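Local coordinates for GrpB family protein (Enterococcus faecalis, PDB 2NRK) that is of unknown function but belongs to the GrpB family, whose kinship with the nucleotidyltransferase clan hints at, without establishing, a role in nucleotide chemistry, at residues H104-D109 / I114-A119; R89-L92 / K98-H101; P128-T133 / K161-E166; K31-K36 / E64-L69. All blocks are in the same frame, centred on the assembly; numbering follows the deposited sequence. Where two conformers were deposited one is given.

Contact 1 (H104-D109 / I114-A119); sequences HIYQFD and ILRHLA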
loop_
_atom_site.group_PDB
_atom_site.type_symbol
_atom_site.label_atom_id
_atom_site.label_comp_id
_atom_site.label_asym_id
_atom_site.label_seq_id
_atom_site.Cartn_x
_atom_site.Cartn_y
_atom_site.Cartn_z
ATOM N N HIS A 104 -0.416 -8.527 -14.975
ATOM C CA HIS A 104 0.016 -8.991 -13.655
ATOM C C HIS A 104 -1.215 -8.829 -12.770
ATOM O O HIS A 104 -1.606 -7.688 -12.471
ATOM C CB HIS A 104 1.127 -8.079 -13.102
ATOM C CG HIS A 104 2.280 -7.878 -14.042
ATOM N ND1 HIS A 104 3.464 -8.575 -13.929
ATOM C CD2 HIS A 104 2.412 -7.084 -15.130
ATOM C CE1 HIS A 104 4.289 -8.195 -14.893
ATOM N NE2 HIS A 104 3.676 -7.295 -15.640
ATOM N N ILE A 105 -1.854 -9.944 -12.426
ATOM C CA ILE A 105 -3.111 -9.888 -11.680
ATOM C C ILE A 105 -2.817 -10.277 -10.227
ATOM O O ILE A 105 -2.191 -11.302 -9.963
ATOM C CB ILE A 105 -4.182 -10.820 -12.276
ATOM C CG1 ILE A 105 -4.368 -10.554 -13.781
ATOM C CG2 ILE A 105 -5.519 -10.611 -11.575
ATOM C CD1 ILE A 105 -5.298 -11.601 -14.496
ATOM N N TYR A 106 -3.279 -9.450 -9.281
ATOM C CA TYR A 106 -3.108 -9.783 -7.866
ATOM C C TYR A 106 -4.408 -9.550 -7.092
ATOM O O TYR A 106 -5.228 -8.723 -7.474
ATOM C CB TYR A 106 -2.060 -8.893 -7.212
ATOM C CG TYR A 106 -0.658 -8.987 -7.792
ATOM C CD1 TYR A 106 0.247 -9.949 -7.347
ATOM C CD2 TYR A 106 -0.236 -8.042 -8.721
ATOM C CE1 TYR A 106 1.587 -9.961 -7.873
ATOM C CE2 TYR A 106 1.052 -8.059 -9.245
ATOM C CZ TYR A 106 1.941 -8.997 -8.821
ATOM O OH TYR A 106 3.236 -8.911 -9.353
ATOM N N GLN A 107 -4.567 -10.281 -5.998
ATOM C CA GLN A 107 -5.676 -10.020 -5.089
ATOM C C GLN A 107 -5.427 -8.715 -4.313
ATOM O O GLN A 107 -4.274 -8.354 -4.039
ATOM C CB GLN A 107 -5.820 -11.167 -4.095
ATOM C CG GLN A 107 -7.179 -11.210 -3.432
ATOM C CD GLN A 107 -7.426 -12.577 -2.818
ATOM O OE1 GLN A 107 -7.939 -13.482 -3.478
ATOM N NE2 GLN A 107 -7.017 -12.741 -1.572
ATOM N N PHE A 108 -6.508 -8.019 -3.963
ATOM C CA PHE A 108 -6.435 -6.721 -3.297
ATOM C C PHE A 108 -5.553 -6.674 -2.010
ATOM O O PHE A 108 -5.122 -5.594 -1.580
ATOM C CB PHE A 108 -7.847 -6.274 -2.878
ATOM C CG PHE A 108 -8.374 -7.044 -1.716
ATOM C CD1 PHE A 108 -8.940 -8.303 -1.916
ATOM C CD2 PHE A 108 -8.275 -6.537 -0.417
ATOM C CE1 PHE A 108 -9.418 -9.048 -0.852
ATOM C CE2 PHE A 108 -8.741 -7.275 0.672
ATOM C CZ PHE A 108 -9.316 -8.533 0.463
ATOM N N ASP A 109 -5.365 -7.832 -1.367
ATOM C CA ASP A 109 -4.601 -7.875 -0.117
ATOM C C ASP A 109 -3.129 -8.208 -0.295
ATOM O O ASP A 109 -2.379 -8.262 0.688
ATOM C CB ASP A 109 -5.256 -8.766 0.935
ATOM C CG ASP A 109 -5.555 -10.158 0.437
ATOM O OD1 ASP A 109 -5.223 -10.511 -0.717
ATOM O OD2 ASP A 109 -6.173 -10.898 1.235
ATOM N N ILE A 114 1.451 -5.105 -5.089
ATOM C CA ILE A 114 0.727 -3.988 -5.714
ATOM C C ILE A 114 1.493 -2.682 -5.558
ATOM O O ILE A 114 1.710 -1.949 -6.524
ATOM C CB ILE A 114 -0.718 -3.871 -5.155
ATOM C CG1 ILE A 114 -1.514 -5.148 -5.524
ATOM C CG2 ILE A 114 -1.398 -2.583 -5.689
ATOM C CD1 ILE A 114 -2.843 -5.321 -4.722
ATOM N N LEU A 115 1.913 -2.385 -4.326
ATOM C CA LEU A 115 2.726 -1.158 -4.106
ATOM C C LEU A 115 4.091 -1.193 -4.749
ATOM O O LEU A 115 4.583 -0.149 -5.165
ATOM C CB LEU A 115 2.838 -0.776 -2.619
ATOM C CG LEU A 115 1.525 -0.284 -2.011
ATOM C CD1 LEU A 115 1.824 0.259 -0.618
ATOM C CD2 LEU A 115 0.831 0.852 -2.831
ATOM N N ARG A 116 4.703 -2.374 -4.874
ATOM C CA ARG A 116 6.021 -2.450 -5.529
ATOM C C ARG A 116 5.892 -1.815 -6.913
ATOM O O ARG A 116 6.694 -0.961 -7.292
ATOM C CB ARG A 116 6.486 -3.886 -5.676
ATOM C CG ARG A 116 7.844 -3.932 -6.436
ATOM C CD ARG A 116 8.473 -5.323 -6.261
ATOM N NE ARG A 116 7.725 -6.357 -6.966
ATOM C CZ ARG A 116 7.892 -6.665 -8.249
ATOM N NH1 ARG A 116 8.750 -5.957 -9.018
ATOM N NH2 ARG A 116 7.168 -7.659 -8.778
ATOM N N HIS A 117 4.846 -2.222 -7.648
ATOM C CA HIS A 117 4.641 -1.708 -8.999
ATOM C C HIS A 117 4.205 -0.254 -9.003
ATOM O O HIS A 117 4.763 0.535 -9.753
ATOM C CB HIS A 117 3.580 -2.543 -9.731
ATOM C CG HIS A 117 4.001 -3.958 -9.975
ATOM N ND1 HIS A 117 5.092 -4.277 -10.761
ATOM C CD2 HIS A 117 3.480 -5.137 -9.554
ATOM C CE1 HIS A 117 5.212 -5.596 -10.828
ATOM N NE2 HIS A 117 4.261 -6.142 -10.086
ATOM N N LEU A 118 3.204 0.106 -8.191
ATOM C CA LEU A 118 2.677 1.470 -8.269
ATOM C C LEU A 118 3.699 2.482 -7.752
ATOM O O LEU A 118 3.848 3.552 -8.332
ATOM C CB LEU A 118 1.357 1.626 -7.478
ATOM C CG LEU A 118 0.200 0.826 -8.080
ATOM C CD1 LEU A 118 -1.001 0.879 -7.085
ATOM C CD2 LEU A 118 -0.193 1.382 -9.464
ATOM N N ALA A 119 4.380 2.159 -6.652
ATOM C CA ALA A 119 5.340 3.118 -6.109
ATOM C C ALA A 119 6.461 3.359 -7.115
ATOM O O ALA A 119 6.863 4.503 -7.318
ATOM C CB ALA A 119 5.900 2.627 -4.764
#
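Tyr106 reaches from strand 101-107 to helix 111-126 and meets both Ile114 and His117, a pairing that illustrates how one aromatic residue can serve an apolar and a polar contact at once. Near its root the contact is apolar: CB of Tyr106 rests 4.1 Å from CG1 of Ile114. That branch of Ile114 lies anti to the carbonyl carbon (chi1 -64°) and carries CD1 to the end of the strand, where it sits 3.4 Å from O of Gln107 and 3.9 Å from O of Phe108. At its far end the tyrosine turns polar. Its OH lies near the plane of the His117 ring, at the edge, and shares a 3.0 Å hydrogen bond with His117 NE2, whose proton could belong to either partner. The rings meet at their rims with planes 39° apart, without stacking. His104 adds a third ring to the cluster, its centroid 5.4 Å from that of His117. Glu113 makes a weak hydrogen bond to the same tyrosine OH and a salt bridge to Arg116, adding polar ties beside the histidine. Strand 101-107 is the middle strand of a mixed five-stranded sheet; helix 111-126 packs on one face of it, with Ile114 also touching Ile59 of strand 54-60, while Trp172 of the second subunit packs on Ile114.

Contact 2 (R89-L92 / K98-H101); sequences RRYL and KRTH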
loop_
_atom_site.group_PDB
_atom_site.type_symbol
_atom_site.label_atom_id
_atom_site.label_comp_id
_atom_site.label_asym_id
_atom_site.label_seq_id
_atom_site.Cartn_x
_atom_site.Cartn_y
_atom_site.Cartn_z
ATOM N N ARG A 89 -0.097 -14.394 -7.668
ATOM C CA ARG A 89 -0.261 -13.728 -8.960
ATOM C C ARG A 89 -1.025 -14.618 -9.937
ATOM O O ARG A 89 -0.982 -15.863 -9.814
ATOM C CB ARG A 89 1.114 -13.373 -9.549
ATOM C CG ARG A 89 1.016 -12.615 -10.891
ATOM C CD ARG A 89 2.403 -12.143 -11.344
ATOM N NE ARG A 89 3.327 -13.276 -11.594
ATOM C CZ ARG A 89 4.502 -13.131 -12.217
ATOM N NH1 ARG A 89 4.882 -11.916 -12.641
ATOM N NH2 ARG A 89 5.314 -14.167 -12.415
ATOM N N ARG A 90 -1.753 -13.996 -10.862
ATOM C CA ARG A 90 -2.033 -14.645 -12.159
ATOM C C ARG A 90 -1.397 -13.815 -13.244
ATOM O O ARG A 90 -1.692 -12.626 -13.363
ATOM C CB ARG A 90 -3.531 -14.839 -12.404
ATOM C CG ARG A 90 -4.181 -15.759 -11.362
ATOM C CD ARG A 90 -3.599 -17.196 -11.393
ATOM N NE ARG A 90 -4.350 -18.081 -10.496
ATOM C CZ ARG A 90 -4.119 -18.213 -9.191
ATOM N NH1 ARG A 90 -3.115 -17.551 -8.616
ATOM N NH2 ARG A 90 -4.894 -19.051 -8.452
ATOM N N TYR A 91 -0.566 -14.447 -14.066
ATOM C CA TYR A 91 0.224 -13.727 -15.034
ATOM C C TYR A 91 -0.275 -14.139 -16.428
ATOM O O TYR A 91 -0.502 -15.335 -16.672
ATOM C CB TYR A 91 1.691 -14.128 -14.856
ATOM C CG TYR A 91 2.658 -13.495 -15.837
ATOM C CD1 TYR A 91 2.833 -12.114 -15.872
ATOM C CD2 TYR A 91 3.447 -14.288 -16.680
ATOM C CE1 TYR A 91 3.771 -11.523 -16.762
ATOM C CE2 TYR A 91 4.384 -13.704 -17.571
ATOM C CZ TYR A 91 4.509 -12.323 -17.602
ATOM O OH TYR A 91 5.425 -11.767 -18.489
ATOM N N LEU A 92 -0.456 -13.155 -17.297
ATOM C CA LEU A 92 -0.850 -13.399 -18.694
ATOM C C LEU A 92 0.176 -12.752 -19.599
ATOM O O LEU A 92 0.651 -11.657 -19.324
ATOM C CB LEU A 92 -2.208 -12.759 -19.027
ATOM C CG LEU A 92 -3.407 -12.884 -18.076
ATOM C CD1 LEU A 92 -4.583 -12.088 -18.622
ATOM C CD2 LEU A 92 -3.777 -14.307 -17.929
ATOM N N LYS A 98 4.457 -11.943 -31.493
ATOM C CA LYS A 98 5.457 -11.143 -30.792
ATOM C C LYS A 98 4.927 -10.686 -29.432
ATOM O O LYS A 98 3.715 -10.534 -29.267
ATOM C CB LYS A 98 5.904 -9.944 -31.615
ATOM C CG LYS A 98 4.888 -8.866 -31.753
ATOM C CD LYS A 98 5.563 -7.583 -32.209
ATOM C CE LYS A 98 4.564 -6.679 -32.896
ATOM N NZ LYS A 98 5.234 -5.424 -33.357
ATOM N N ARG A 99 5.836 -10.478 -28.484
ATOM C CA ARG A 99 5.438 -10.093 -27.124
ATOM C C ARG A 99 4.969 -8.640 -27.117
ATOM O O ARG A 99 5.743 -7.747 -27.492
ATOM C CB ARG A 99 6.589 -10.287 -26.140
ATOM C CG ARG A 99 6.150 -10.288 -24.706
ATOM C CD ARG A 99 5.178 -11.450 -24.372
ATOM N NE ARG A 99 5.787 -12.778 -24.518
ATOM C CZ ARG A 99 6.633 -13.321 -23.640
ATOM N NH1 ARG A 99 6.993 -12.654 -22.532
ATOM N NH2 ARG A 99 7.116 -14.537 -23.868
ATOM N N THR A 100 3.732 -8.410 -26.653
ATOM C CA THR A 100 3.128 -7.085 -26.693
ATOM C C THR A 100 2.466 -6.661 -25.365
ATOM O O THR A 100 2.333 -5.468 -25.108
ATOM C CB THR A 100 2.049 -6.985 -27.805
ATOM O OG1 THR A 100 1.111 -8.085 -27.682
ATOM C CG2 THR A 100 2.705 -7.020 -29.191
ATOM N N HIS A 101 1.967 -7.625 -24.597
ATOM C CA HIS A 101 1.178 -7.310 -23.373
ATOM C C HIS A 101 1.555 -8.285 -22.264
ATOM O O HIS A 101 1.611 -9.490 -22.493
ATOM C CB HIS A 101 -0.340 -7.424 -23.598
ATOM C CG HIS A 101 -0.882 -6.560 -24.696
ATOM N ND1 HIS A 101 -0.745 -6.875 -26.033
ATOM C CD2 HIS A 101 -1.635 -5.440 -24.652
ATOM C CE1 HIS A 101 -1.362 -5.963 -26.763
ATOM N NE2 HIS A 101 -1.896 -5.068 -25.950
HETATM O O HOH W 1 7.242 -14.071 -19.820
#
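Arg99 approaches Tyr91 with the end of its guanidinium group, but the two stop short of bonding: NH1 of Arg99 is 4.4 Å from OH of Tyr91. A water fills the role of go-between, lying 3.2 Å from Tyr91 OH at the edge of the phenol ring, in its plane. The same water accepts a weak bond of 3.1 Å from NH1 of Arg99. Two successive bends (chi2 62°, chi3 64°) shorten the arginine chain and bring NH1 there. Its stronger polar partner is NE2 of His102, to which NH1 also bonds, so the water bridge is a secondary attachment. Thr100 comes next and turns to its own neighbours: its OG1 shares a 2.8 Å hydrogen bond with ND1 of His101 and is also bonded to O of Lys94. His101 follows, and here the backbones come nearest, with O of His101 4.0 Å from O of Leu92. Thr100 and His101 together face Lys94, which makes a classic beta bulge as the chain enters strand 101-107. The example shows a sparse, water-assisted contact within the return of a hairpin. Strand 89-94 runs antiparallel between 101-107 and the short edge strand 79-80; Leu92 bonds through its backbone to Val103 and packs on Tyr80, and His101 packs beside Tyr78.

Contact 3 (P128-T133 / K161-E166); sequences PAIATT and KKIEKE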
loop_
_atom_site.group_PDB
_atom_site.type_symbol
_atom_site.label_atom_id
_atom_site.label_comp_id
_atom_site.label_asym_id
_atom_site.label_seq_id
_atom_site.Cartn_x
_atom_site.Cartn_y
_atom_site.Cartn_z
ATOM N N PRO A 128 12.344 12.615 -13.338
ATOM C CA PRO A 128 12.817 12.425 -14.720
ATOM C C PRO A 128 14.312 12.131 -14.834
ATOM O O PRO A 128 14.707 11.380 -15.723
ATOM C CB PRO A 128 12.441 13.757 -15.414
ATOM C CG PRO A 128 12.294 14.768 -14.261
ATOM C CD PRO A 128 11.676 13.921 -13.164
ATOM N N ALA A 129 15.140 12.662 -13.930
ATOM C CA ALA A 129 16.577 12.373 -13.967
ATOM C C ALA A 129 16.858 10.889 -13.700
ATOM O O ALA A 129 17.724 10.300 -14.333
ATOM C CB ALA A 129 17.367 13.267 -12.981
ATOM N N ILE A 130 16.108 10.309 -12.764
ATOM C CA ILE A 130 16.236 8.894 -12.466
ATOM C C ILE A 130 15.705 8.061 -13.640
ATOM O O ILE A 130 16.336 7.067 -14.031
ATOM C CB ILE A 130 15.517 8.521 -11.151
ATOM C CG1 ILE A 130 16.218 9.255 -9.990
ATOM C CG2 ILE A 130 15.600 7.022 -10.942
ATOM C CD1 ILE A 130 15.487 9.111 -8.624
ATOM N N ALA A 131 14.569 8.470 -14.199
ATOM C CA ALA A 131 14.041 7.780 -15.381
ATOM C C ALA A 131 15.070 7.822 -16.527
ATOM O O ALA A 131 15.267 6.835 -17.215
ATOM C CB ALA A 131 12.724 8.384 -15.818
ATOM N N THR A 132 15.736 8.965 -16.722
ATOM C CA THR A 132 16.751 9.084 -17.771
ATOM C C THR A 132 17.920 8.131 -17.519
ATOM O O THR A 132 18.404 7.489 -18.451
ATOM C CB THR A 132 17.201 10.535 -17.914
ATOM O OG1 THR A 132 16.065 11.307 -18.325
ATOM C CG2 THR A 132 18.328 10.656 -18.949
ATOM N N THR A 133 18.323 7.991 -16.255
ATOM C CA THR A 133 19.394 7.060 -15.881
ATOM C C THR A 133 18.984 5.645 -16.257
ATOM O O THR A 133 19.785 4.901 -16.837
ATOM C CB THR A 133 19.728 7.173 -14.361
ATOM O OG1 THR A 133 20.271 8.470 -14.143
ATOM C CG2 THR A 133 20.785 6.148 -13.936
ATOM N N LYS A 161 15.871 -2.892 -8.038
ATOM C CA LYS A 161 15.659 -3.072 -6.589
ATOM C C LYS A 161 15.988 -1.800 -5.806
ATOM O O LYS A 161 15.258 -1.422 -4.895
ATOM C CB LYS A 161 16.460 -4.259 -6.032
ATOM C CG LYS A 161 16.015 -5.622 -6.567
ATOM C CD LYS A 161 14.887 -6.256 -5.772
ATOM C CE LYS A 161 14.793 -7.763 -6.076
ATOM N NZ LYS A 161 14.480 -7.993 -7.508
ATOM N N LYS A 162 17.068 -1.122 -6.191
ATOM C CA LYS A 162 17.441 0.127 -5.517
ATOM C C LYS A 162 16.321 1.165 -5.679
ATOM O O LYS A 162 15.894 1.831 -4.712
ATOM C CB LYS A 162 18.739 0.690 -6.123
ATOM C CG LYS A 162 19.116 2.036 -5.518
ATOM C CD LYS A 162 20.390 2.621 -6.126
ATOM C CE LYS A 162 20.967 3.626 -5.126
ATOM N NZ LYS A 162 22.024 4.481 -5.638
ATOM N N ILE A 163 15.875 1.330 -6.907
ATOM C CA ILE A 163 14.835 2.312 -7.204
ATOM C C ILE A 163 13.502 1.940 -6.548
ATOM O O ILE A 163 12.760 2.816 -6.065
ATOM C CB ILE A 163 14.689 2.526 -8.743
ATOM C CG1 ILE A 163 16.014 3.058 -9.311
ATOM C CG2 ILE A 163 13.472 3.463 -9.067
ATOM C CD1 ILE A 163 16.599 4.271 -8.536
ATOM N N GLU A 164 13.192 0.647 -6.549
ATOM C CA GLU A 164 11.928 0.203 -5.901
ATOM C C GLU A 164 11.938 0.592 -4.414
ATOM O O GLU A 164 10.898 0.964 -3.836
ATOM C CB GLU A 164 11.757 -1.311 -6.023
ATOM C CG GLU A 164 11.266 -1.735 -7.420
ATOM C CD GLU A 164 11.170 -3.278 -7.602
ATOM O OE1 GLU A 164 11.778 -4.039 -6.807
ATOM O OE2 GLU A 164 10.457 -3.698 -8.568
ATOM N N LYS A 165 13.098 0.478 -3.794
ATOM C CA LYS A 165 13.225 0.811 -2.379
ATOM C C LYS A 165 13.062 2.317 -2.165
ATOM O O LYS A 165 12.304 2.753 -1.291
ATOM C CB LYS A 165 14.569 0.290 -1.855
ATOM C CG LYS A 165 14.836 0.610 -0.423
ATOM C CD LYS A 165 15.997 -0.287 0.094
ATOM C CE LYS A 165 16.480 0.193 1.445
ATOM N NZ LYS A 165 17.657 -0.625 1.958
ATOM N N GLU A 166 13.765 3.130 -2.960
ATOM C CA GLU A 166 13.606 4.577 -2.902
ATOM C C GLU A 166 12.141 4.955 -3.150
ATOM O O GLU A 166 11.596 5.853 -2.483
ATOM C CB GLU A 166 14.467 5.265 -3.955
ATOM C CG GLU A 166 15.967 5.113 -3.702
ATOM C CD GLU A 166 16.842 5.875 -4.713
ATOM O OE1 GLU A 166 16.322 6.559 -5.617
ATOM O OE2 GLU A 166 18.082 5.780 -4.599
#
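Ile130 and Ile163 meet where helix 128-142 passes helix 157-171, and they form the close part of a small contact. CG2 of Ile130 lies 3.8 Å from CD1 of Ile163, a plain van der Waals touch between methyl groups. The two side chains run alongside one another with opposite headings rather than meeting end on. In Ile130 the touching methyl is the branch anti to the backbone N, while CG1, beside that N (chi1 -64°), carries CD1 off to a second neighbour. Ile163 instead uses the end of its long branch, which is kinked at chi2 (-50°). The second neighbour of Ile130 is Glu166, whose OE1 lies 4.0 Å from Ile130 CD1. This looser touch puts a methyl beside a carboxylate oxygen, and the polar demand of that oxygen is met elsewhere, by a hydrogen bond with the OH of Tyr123. The contrast with the surrounding residues is sharp. Thr133 on one helix and Lys162 on the other are exposed and do not touch across the contact, while Lys165 packs on Phe108 of the second subunit. The pair is a compact instance of helices joined by few side chains, and a third helix adds apolar neighbours. That third element is helix 111-126: Ile130 packs on its Tyr123 and Leu124, Ile163 on its Phe120, so helices 128-142 and 157-171 both lean on it.

Contact 4 (K31-K36 / E64-L69); sequences KENCLK and EKVDLL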
loop_
_atom_site.group_PDB
_atom_site.type_symbol
_atom_site.label_atom_id
_atom_site.label_comp_id
_atom_site.label_asym_id
_atom_site.label_seq_id
_atom_site.Cartn_x
_atom_site.Cartn_y
_atom_site.Cartn_z
ATOM N N LYS A 31 -15.144 -8.447 -15.239
ATOM C CA LYS A 31 -16.417 -7.991 -14.672
ATOM C C LYS A 31 -16.237 -7.457 -13.246
ATOM O O LYS A 31 -15.248 -6.761 -12.976
ATOM C CB LYS A 31 -17.498 -9.084 -14.771
ATOM C CG LYS A 31 -17.740 -9.513 -16.237
ATOM C CD LYS A 31 -18.840 -10.506 -16.421
ATOM C CE LYS A 31 -18.785 -10.999 -17.879
ATOM N NZ LYS A 31 -19.857 -11.975 -18.141
ATOM N N GLU A 32 -17.160 -7.810 -12.349
ATOM C CA GLU A 32 -17.195 -7.236 -10.992
ATOM C C GLU A 32 -15.992 -7.575 -10.123
ATOM O O GLU A 32 -15.694 -6.835 -9.176
ATOM C CB GLU A 32 -18.480 -7.627 -10.244
ATOM C CG GLU A 32 -19.782 -7.164 -10.896
ATOM C CD GLU A 32 -20.274 -8.108 -11.980
ATOM O OE1 GLU A 32 -19.573 -9.099 -12.294
ATOM O OE2 GLU A 32 -21.383 -7.871 -12.506
ATOM N N ASN A 33 -15.294 -8.664 -10.445
ATOM C CA ASN A 33 -14.137 -9.075 -9.667
ATOM C C ASN A 33 -12.967 -8.085 -9.842
ATOM O O ASN A 33 -12.035 -8.068 -9.035
ATOM C CB ASN A 33 -13.704 -10.468 -10.106
ATOM C CG ASN A 33 -12.719 -11.110 -9.155
ATOM O OD1 ASN A 33 -12.675 -10.806 -7.958
ATOM N ND2 ASN A 33 -11.934 -12.028 -9.684
ATOM N N CYS A 34 -13.024 -7.277 -10.897
ATOM C CA CYS A 34 -11.936 -6.321 -11.192
ATOM C C CYS A 34 -12.140 -5.019 -10.429
ATOM O O CYS A 34 -13.134 -4.299 -10.643
ATOM C CB CYS A 34 -11.848 -6.027 -12.688
ATOM S SG CYS A 34 -10.481 -4.906 -13.091
ATOM N N LEU A 35 -11.222 -4.729 -9.511
ATOM C CA LEU A 35 -11.320 -3.489 -8.735
ATOM C C LEU A 35 -10.667 -2.337 -9.479
ATOM O O LEU A 35 -11.145 -1.182 -9.377
ATOM C CB LEU A 35 -10.628 -3.637 -7.369
ATOM C CG LEU A 35 -11.363 -4.568 -6.396
ATOM C CD1 LEU A 35 -10.447 -4.943 -5.247
ATOM C CD2 LEU A 35 -12.636 -3.892 -5.850
ATOM N N LYS A 36 -9.573 -2.628 -10.192
ATOM C CA LYS A 36 -8.801 -1.566 -10.839
ATOM C C LYS A 36 -7.840 -2.180 -11.862
ATOM O O LYS A 36 -7.264 -3.222 -11.613
ATOM C CB LYS A 36 -7.996 -0.805 -9.762
ATOM C CG LYS A 36 -7.226 0.396 -10.269
ATOM C CD LYS A 36 -8.198 1.496 -10.642
ATOM C CE LYS A 36 -7.419 2.699 -11.136
ATOM N NZ LYS A 36 -8.409 3.784 -11.261
ATOM N N GLU A 64 -8.622 -16.578 -6.941
ATOM C CA GLU A 64 -8.951 -17.935 -7.419
ATOM C C GLU A 64 -10.049 -17.921 -8.468
ATOM O O GLU A 64 -10.086 -18.781 -9.362
ATOM C CB GLU A 64 -9.297 -18.856 -6.242
ATOM C CG GLU A 64 -8.159 -18.944 -5.220
ATOM C CD GLU A 64 -8.095 -20.278 -4.475
ATOM O OE1 GLU A 64 -9.090 -21.056 -4.491
ATOM O OE2 GLU A 64 -7.031 -20.545 -3.854
ATOM N N LYS A 65 -10.943 -16.950 -8.366
ATOM C CA LYS A 65 -11.995 -16.739 -9.357
ATOM C C LYS A 65 -11.474 -16.426 -10.772
ATOM O O LYS A 65 -12.183 -16.625 -11.775
ATOM C CB LYS A 65 -12.912 -15.618 -8.902
ATOM C CG LYS A 65 -14.155 -16.107 -8.115
ATOM C CD LYS A 65 -15.005 -14.901 -7.705
ATOM C CE LYS A 65 -15.750 -14.278 -8.899
ATOM N NZ LYS A 65 -16.620 -13.146 -8.436
ATOM N N VAL A 66 -10.241 -15.933 -10.859
ATOM C CA VAL A 66 -9.669 -15.564 -12.156
ATOM C C VAL A 66 -9.396 -16.834 -12.968
ATOM O O VAL A 66 -9.461 -16.822 -14.196
ATOM C CB VAL A 66 -8.390 -14.684 -11.966
ATOM C CG1 VAL A 66 -7.673 -14.402 -13.299
ATOM C CG2 VAL A 66 -8.776 -13.368 -11.292
ATOM N N ASP A 67 -9.109 -17.929 -12.279
ATOM C CA ASP A 67 -8.917 -19.220 -12.959
ATOM C C ASP A 67 -10.103 -19.660 -13.801
ATOM O O ASP A 67 -9.920 -20.340 -14.812
ATOM C CB ASP A 67 -8.516 -20.292 -11.945
ATOM C CG ASP A 67 -7.194 -19.958 -11.266
ATOM O OD1 ASP A 67 -6.297 -19.358 -11.924
ATOM O OD2 ASP A 67 -7.064 -20.255 -10.066
ATOM N N LEU A 68 -11.310 -19.253 -13.417
ATOM C CA LEU A 68 -12.511 -19.600 -14.190
ATOM C C LEU A 68 -12.495 -18.964 -15.574
ATOM O O LEU A 68 -13.255 -19.398 -16.462
ATOM C CB LEU A 68 -13.783 -19.120 -13.482
ATOM C CG LEU A 68 -14.091 -19.539 -12.053
ATOM C CD1 LEU A 68 -15.333 -18.820 -11.530
ATOM C CD2 LEU A 68 -14.291 -21.031 -12.019
ATOM N N LEU A 69 -11.645 -17.940 -15.744
ATOM C CA LEU A 69 -11.657 -17.103 -16.937
ATOM C C LEU A 69 -10.468 -17.420 -17.861
ATOM O O LEU A 69 -10.261 -16.735 -18.876
ATOM C CB LEU A 69 -11.619 -15.623 -16.518
ATOM C CG LEU A 69 -12.898 -15.230 -15.754
ATOM C CD1 LEU A 69 -12.776 -13.771 -15.335
ATOM C CD2 LEU A 69 -14.168 -15.498 -16.575
HETATM O O HOH W 2 -12.896 -13.807 -11.903
HETATM O O HOH W 3 -15.415 -11.220 -6.769
#
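Asn33 and Lys65 bring the two backbones closest, their CA atoms 8.0 Å apart, where a short 3-10 turn ahead of strand 34-40 faces segment 64-69, largely helical in its torsions but bonded between residues three apart. The Asn33 side chain spans this gap, its CG anti to the backbone N (chi1 -167°). Its ND2 rests against two carbon atoms, 3.8 Å from CB of Lys65 and 3.8 Å from CG2 of Val66; the asparagine side chain crosses that of the valine at about a right angle. Polar links to Lys65 run through two waters. One accepts from Asn33 ND2 at 3.0 Å and donates a weak bond to O of Lys65. The other donates to Asn33 OD1 at 3.0 Å and accepts from Lys65 NZ at 2.8 Å, the lysine chain bending at chi3 to bring its amine there. OD1 also receives the backbone N of Glu62, its stronger partner. As a worked case of a buried amide between a turn and a loop, Asn33 has both ends engaged: the bond from Glu62 and the paired waters should together restrain its rotation, while the ammonium group of Lys65 is tied to the amide through solvent.

Contacts 1, 2 and 4 share one sheet, and contact 3 lies apart on the helices. Contacts 1 and 2 adjoin along neighbouring strands, where N of Ile105 probably bonds O of Arg90 at 2.8 Å. Contact 4 is tied to contact 2 by a salt bridge, Arg90 NE to Asp67 OD1 at 2.7 Å, and to contact 1 by packing of Phe108 on Leu35. Contact 3 joins the rest through Arg116 NH1 and Glu164 OE2, a 2.9 Å salt bridge to contact 1. Its centre is about 32 Å from that of contact 4, across the chain's centre. Contacts 1 and 4 both touch the second subunit, as does Lys165 of contact 3.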